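Local coordinates for protein glucosamine-6-phosphate deaminase (PDB 1J5X) that belongs to the SIS-domain family, a two-lobed alpha/beta protein with a helix-flanked parallel beta-sheet in each lobe, at residues F224-E229 with F265-S270. Residues are numbered along the deposited sequence; the frame is centred on the assembly and turned at random.
Sequences FGVSLE and FMQKVS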
# COMPACT_ATOMS: atom_id res chain seq x y z
N PHE A 224 8.38 -0.50 -3.42
CA PHE A 224 8.14 0.76 -4.15
C PHE A 224 6.63 1.01 -4.05
O PHE A 224 6.21 2.14 -3.82
CB PHE A 224 8.49 0.64 -5.65
CG PHE A 224 8.09 1.85 -6.43
CD1 PHE A 224 8.62 3.10 -6.11
CD2 PHE A 224 7.09 1.75 -7.40
CE1 PHE A 224 8.16 4.26 -6.74
CE2 PHE A 224 6.62 2.92 -8.06
CZ PHE A 224 7.16 4.17 -7.71
N GLY A 225 5.81 -0.03 -4.27
CA GLY A 225 4.37 0.14 -4.12
C GLY A 225 4.05 0.63 -2.69
O GLY A 225 3.20 1.51 -2.47
N VAL A 226 4.75 0.06 -1.69
CA VAL A 226 4.54 0.47 -0.29
C VAL A 226 4.93 1.95 -0.18
O VAL A 226 4.29 2.70 0.55
CB VAL A 226 5.47 -0.34 0.68
CG1 VAL A 226 5.51 0.31 2.06
CG2 VAL A 226 4.95 -1.80 0.79
N SER A 227 6.00 2.32 -0.90
CA SER A 227 6.51 3.72 -0.89
C SER A 227 5.51 4.68 -1.54
O SER A 227 5.24 5.77 -1.02
CB SER A 227 7.89 3.75 -1.54
OG SER A 227 8.85 3.08 -0.66
N LEU A 228 4.89 4.25 -2.65
CA LEU A 228 3.91 5.13 -3.29
C LEU A 228 2.74 5.38 -2.36
O LEU A 228 2.25 6.53 -2.24
CB LEU A 228 3.33 4.52 -4.56
CG LEU A 228 3.81 5.03 -5.90
CD1 LEU A 228 2.80 4.43 -6.92
CD2 LEU A 228 3.89 6.62 -6.03
N GLU A 229 2.27 4.30 -1.72
CA GLU A 229 1.17 4.39 -0.79
C GLU A 229 1.63 5.28 0.41
O GLU A 229 0.86 6.16 0.86
CB GLU A 229 0.74 2.99 -0.29
CG GLU A 229 -0.34 2.97 0.83
CD GLU A 229 -1.70 3.60 0.44
OE1 GLU A 229 -1.83 4.09 -0.70
OE2 GLU A 229 -2.60 3.58 1.30
N PHE A 265 12.26 7.86 4.20
CA PHE A 265 11.93 6.59 4.86
C PHE A 265 12.33 5.59 3.81
O PHE A 265 11.80 5.59 2.69
CB PHE A 265 10.46 6.43 5.12
CG PHE A 265 10.02 6.89 6.48
CD1 PHE A 265 10.64 7.99 7.10
CD2 PHE A 265 8.93 6.31 7.11
CE1 PHE A 265 10.15 8.48 8.35
CE2 PHE A 265 8.44 6.82 8.37
CZ PHE A 265 9.09 7.90 8.95
N MSE A 266 13.31 4.76 4.14
CA MSE A 266 13.86 3.81 3.24
C MSE A 266 13.45 2.39 3.65
O MSE A 266 13.70 1.97 4.79
CB MSE A 266 15.39 3.94 3.26
CG MSE A 266 16.07 3.02 2.25
SE MSE A 266 18.04 3.27 2.27
CE MSE A 266 18.12 5.08 2.87
N GLN A 267 12.82 1.66 2.72
CA GLN A 267 12.38 0.27 2.99
C GLN A 267 13.53 -0.67 2.67
O GLN A 267 13.89 -0.87 1.49
CB GLN A 267 11.24 -0.11 2.09
CG GLN A 267 10.00 0.82 2.22
CD GLN A 267 9.27 0.71 3.56
OE1 GLN A 267 9.31 -0.31 4.24
NE2 GLN A 267 8.54 1.79 3.93
N LYS A 268 14.17 -1.23 3.71
CA LYS A 268 15.31 -2.14 3.46
C LYS A 268 14.89 -3.47 2.81
O LYS A 268 13.87 -4.00 3.16
CB LYS A 268 16.00 -2.48 4.78
CG LYS A 268 16.57 -1.25 5.52
CD LYS A 268 17.43 -1.67 6.80
CE LYS A 268 18.74 -2.31 6.35
NZ LYS A 268 19.65 -1.35 5.64
N VAL A 269 15.70 -4.06 1.93
CA VAL A 269 15.32 -5.35 1.33
C VAL A 269 16.50 -6.33 1.53
O VAL A 269 17.67 -5.90 1.69
CB VAL A 269 15.02 -5.27 -0.24
CG1 VAL A 269 13.95 -4.23 -0.55
CG2 VAL A 269 16.20 -4.98 -0.98
N SER A 270 16.19 -7.62 1.53
CA SER A 270 17.20 -8.66 1.79
C SER A 270 18.46 -8.48 0.98
O SER A 270 18.40 -8.31 -0.21
CB SER A 270 16.64 -10.07 1.48
OG SER A 270 15.37 -10.26 2.08
O HOH W 1 9.31 4.12 1.96
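Gln267, at the end of strand 262-267, reaches from the four-stranded parallel sheet of the second alpha/beta lobe of this SIS-family protein to helix 222-238, where it meets Val226 and Ser227. Its CB points toward the helix, and CG, anti to the carbonyl carbon (chi1 -59°), lies 3.8 Å from Ser227 OG, a van der Waals approach. The chain bends at chi2 (-67°), which swings CD on toward Val226 and directs the CD-NE2 bond back in the direction of Phe265. CD comes within 4.1 Å of Val226 CG1, and the two side chains cross at about a right angle. The tip divides its roles: OE1 accepts a hydrogen bond from Arg311 NH1, while NE2, 3.9 Å from the same Val226 methyl, donates to a bridging water. That water gathers the polar groups of both elements, giving its two protons to Ser227 OG at 2.9 Å and to the backbone O of Phe265 at 3.0 Å. Ser227 OG also bonds to Phe223 O one turn back in the helix, which helps to fix its rotation. Leu218, on neighbouring strand 214-218, pairs through its backbone with Gln267, and Arg311 and Thr312 pack against Val226. The water thus links helix and strand beside the Val226 methyl and Ser227 OG contacts, and its third bond comes from Gln267 NE2 at 3.1 Å.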